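Local coordinates for protein glycosyl transferase family 9 (Veillonella parvula, PDB 3TOV) that probably transfers a sugar from an activated nucleotide-sugar donor to an acceptor, as heptosyltransferases of glycosyltransferase family 9 do, at residues M17-T25 / D269-I277. Sequence-based numbering, arbitrary orientation.
Sequences MHLGDVILT and DSGPMHVGI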
loop_
_atom_site.group_PDB
_atom_site.type_symbol
_atom_site.label_atom_id
_atom_site.label_comp_id
_atom_site.label_asym_id
_atom_site.label_seq_id
_atom_site.Cartn_x
_atom_site.Cartn_y
_atom_site.Cartn_z
HETATM N N MSE A 17 -4.503 -8.200 -7.194
HETATM C CA MSE A 17 -5.338 -7.327 -6.385
HETATM C C MSE A 17 -5.001 -5.847 -6.549
HETATM O O MSE A 17 -4.423 -5.424 -7.552
HETATM C CB MSE A 17 -5.300 -7.729 -4.916
HETATM C CG MSE A 17 -5.896 -9.116 -4.648
HETATM SE SE MSE A 17 -6.108 -9.611 -2.746
HETATM C CE MSE A 17 -7.682 -8.510 -2.357
ATOM N N HIS A 18 -5.386 -5.068 -5.552
ATOM C CA HIS A 18 -5.382 -3.624 -5.660
ATOM C C HIS A 18 -4.115 -3.000 -5.087
ATOM O O HIS A 18 -3.364 -3.655 -4.372
ATOM C CB HIS A 18 -6.619 -3.091 -4.966
ATOM C CG HIS A 18 -7.868 -3.258 -5.772
ATOM N ND1 HIS A 18 -7.848 -3.599 -7.106
ATOM C CD2 HIS A 18 -9.173 -3.119 -5.437
ATOM C CE1 HIS A 18 -9.088 -3.663 -7.561
ATOM N NE2 HIS A 18 -9.910 -3.375 -6.569
ATOM N N LEU A 19 -3.873 -1.731 -5.405
ATOM C CA LEU A 19 -2.638 -1.051 -5.002
ATOM C C LEU A 19 -2.169 -1.384 -3.581
ATOM O O LEU A 19 -0.991 -1.683 -3.361
ATOM C CB LEU A 19 -2.786 0.461 -5.154
ATOM C CG LEU A 19 -1.643 1.287 -4.573
ATOM C CD1 LEU A 19 -0.376 1.037 -5.348
ATOM C CD2 LEU A 19 -1.980 2.774 -4.541
ATOM N N GLY A 20 -3.089 -1.320 -2.623
ATOM C CA GLY A 20 -2.752 -1.558 -1.229
ATOM C C GLY A 20 -2.382 -3.005 -0.962
ATOM O O GLY A 20 -1.286 -3.315 -0.482
ATOM N N ASP A 21 -3.309 -3.901 -1.277
ATOM C CA ASP A 21 -3.057 -5.313 -1.110
ATOM C C ASP A 21 -1.729 -5.687 -1.751
ATOM O O ASP A 21 -0.984 -6.468 -1.195
ATOM C CB ASP A 21 -4.200 -6.137 -1.692
ATOM C CG ASP A 21 -5.557 -5.775 -1.085
ATOM O OD1 ASP A 21 -5.906 -6.309 -0.009
ATOM O OD2 ASP A 21 -6.286 -4.964 -1.692
ATOM N N VAL A 22 -1.400 -5.112 -2.900
ATOM C CA VAL A 22 -0.144 -5.481 -3.561
ATOM C C VAL A 22 1.086 -5.089 -2.750
ATOM O O VAL A 22 1.945 -5.928 -2.458
ATOM C CB VAL A 22 -0.029 -4.927 -4.998
ATOM C CG1 VAL A 22 1.418 -4.981 -5.491
ATOM C CG2 VAL A 22 -0.925 -5.709 -5.917
ATOM N N ILE A 23 1.180 -3.821 -2.384
ATOM C CA ILE A 23 2.358 -3.365 -1.659
ATOM C C ILE A 23 2.596 -4.235 -0.423
ATOM O O ILE A 23 3.739 -4.476 -0.024
ATOM C CB ILE A 23 2.233 -1.885 -1.301
ATOM C CG1 ILE A 23 2.079 -1.075 -2.602
ATOM C CG2 ILE A 23 3.421 -1.440 -0.471
ATOM C CD1 ILE A 23 1.598 0.363 -2.418
ATOM N N LEU A 24 1.504 -4.739 0.145
ATOM C CA LEU A 24 1.551 -5.592 1.331
ATOM C C LEU A 24 2.111 -6.986 1.061
ATOM O O LEU A 24 2.424 -7.723 1.994
ATOM C CB LEU A 24 0.157 -5.718 1.943
ATOM C CG LEU A 24 -0.386 -4.432 2.555
ATOM C CD1 LEU A 24 -1.839 -4.599 2.912
ATOM C CD2 LEU A 24 0.440 -4.093 3.768
ATOM N N THR A 25 2.218 -7.355 -0.211
ATOM C CA THR A 25 2.809 -8.637 -0.577
ATOM C C THR A 25 4.312 -8.479 -0.716
ATOM O O THR A 25 5.027 -9.437 -1.015
ATOM C CB THR A 25 2.271 -9.162 -1.916
ATOM O OG1 THR A 25 2.728 -8.323 -2.990
ATOM C CG2 THR A 25 0.759 -9.204 -1.908
ATOM N N ASP A 269 -7.226 5.643 5.690
ATOM C CA ASP A 269 -6.844 4.294 5.273
ATOM C C ASP A 269 -7.147 4.167 3.806
ATOM O O ASP A 269 -8.304 4.063 3.405
ATOM C CB ASP A 269 -7.455 3.134 6.105
ATOM C CG ASP A 269 -8.839 3.449 6.693
ATOM O OD1 ASP A 269 -9.103 4.609 7.100
ATOM O OD2 ASP A 269 -9.664 2.507 6.780
ATOM N N SER A 270 -6.084 4.244 3.013
ATOM C CA SER A 270 -6.154 4.105 1.561
ATOM C C SER A 270 -4.763 3.762 1.035
ATOM O O SER A 270 -3.750 4.119 1.654
ATOM C CB SER A 270 -6.699 5.380 0.897
ATOM O OG SER A 270 -5.822 6.485 1.054
ATOM N N GLY A 271 -4.728 3.068 -0.100
ATOM C CA GLY A 271 -3.493 2.569 -0.682
ATOM C C GLY A 271 -2.297 3.507 -0.664
ATOM O O GLY A 271 -1.176 3.083 -0.389
ATOM N N PRO A 272 -2.518 4.789 -0.978
ATOM C CA PRO A 272 -1.409 5.749 -0.935
ATOM C C PRO A 272 -0.718 5.801 0.423
ATOM O O PRO A 272 0.441 6.203 0.484
ATOM C CB PRO A 272 -2.094 7.083 -1.226
ATOM C CG PRO A 272 -3.276 6.708 -2.055
ATOM C CD PRO A 272 -3.745 5.381 -1.536
HETATM N N MSE A 273 -1.414 5.416 1.490
HETATM C CA MSE A 273 -0.795 5.355 2.815
HETATM C C MSE A 273 0.332 4.317 2.856
HETATM O O MSE A 273 1.395 4.562 3.426
HETATM C CB MSE A 273 -1.838 5.033 3.874
HETATM C CG MSE A 273 -1.314 5.078 5.300
HETATM SE SE MSE A 273 -2.507 4.168 6.549
HETATM C CE MSE A 273 -2.297 2.319 5.961
ATOM N N HIS A 274 0.108 3.162 2.239
ATOM C CA HIS A 274 1.161 2.161 2.134
ATOM C C HIS A 274 2.322 2.619 1.231
ATOM O O HIS A 274 3.491 2.375 1.544
ATOM C CB HIS A 274 0.584 0.815 1.703
ATOM C CG HIS A 274 -0.533 0.340 2.577
ATOM N ND1 HIS A 274 -1.861 0.506 2.244
ATOM C CD2 HIS A 274 -0.524 -0.275 3.783
ATOM C CE1 HIS A 274 -2.621 0.001 3.199
ATOM N NE2 HIS A 274 -1.835 -0.477 4.146
ATOM N N VAL A 275 2.001 3.290 0.127
ATOM C CA VAL A 275 3.028 3.898 -0.716
ATOM C C VAL A 275 3.918 4.812 0.117
ATOM O O VAL A 275 5.134 4.792 0.001
ATOM C CB VAL A 275 2.410 4.738 -1.848
ATOM C CG1 VAL A 275 3.504 5.422 -2.663
ATOM C CG2 VAL A 275 1.520 3.876 -2.731
ATOM N N GLY A 276 3.301 5.624 0.960
ATOM C CA GLY A 276 4.059 6.492 1.837
ATOM C C GLY A 276 5.019 5.666 2.663
ATOM O O GLY A 276 6.230 5.841 2.570
ATOM N N ILE A 277 4.464 4.754 3.457
ATOM C CA ILE A 277 5.241 3.893 4.346
ATOM C C ILE A 277 6.401 3.226 3.619
ATOM O O ILE A 277 7.505 3.123 4.154
ATOM C CB ILE A 277 4.349 2.796 4.956
ATOM C CG1 ILE A 277 3.260 3.411 5.827
ATOM C CG2 ILE A 277 5.168 1.781 5.754
ATOM C CD1 ILE A 277 2.333 2.368 6.389
#
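L19 reaches from the first turn of helix 19-23 to the N-terminal turn of helix 271-277, joining the two Rossmann-like domains of a GT-B fold. Each helix follows a strand of its own parallel six-stranded sheet, 10-14 and 264-268, and the short axes run 33° apart, 8.3 Å at closest approach. With L19 CG anti to the backbone N (chi1 171°), CD2 lies over the start of the second helix, 4.0 Å from G271 C, and touches V275 CG2, the two side chains crossing at about a right angle. One residue on, G20 sets backbone against backbone, its CA 4.2 Å from G271 CA; G20 CA also approaches ND1 of H274 obliquely. I23, a turn later, sends CD1 to within 3.5 Å of V275 CG2, while its CG2 branch lies against H274 CB. V275 is backed within its own domain by A256 and M259 of helix 252-260. L24 comes last, its CD2 coming obliquely to the ring of H274, 3.9 Å from H274 CD2. From the same segment as the ring, the methyl CE of selenomethionine M273 covers one face, offset toward the rim, and G271 CA lies at the edge. H274 NE2 makes a weak hydrogen bond to Y295 O of helix 292-295.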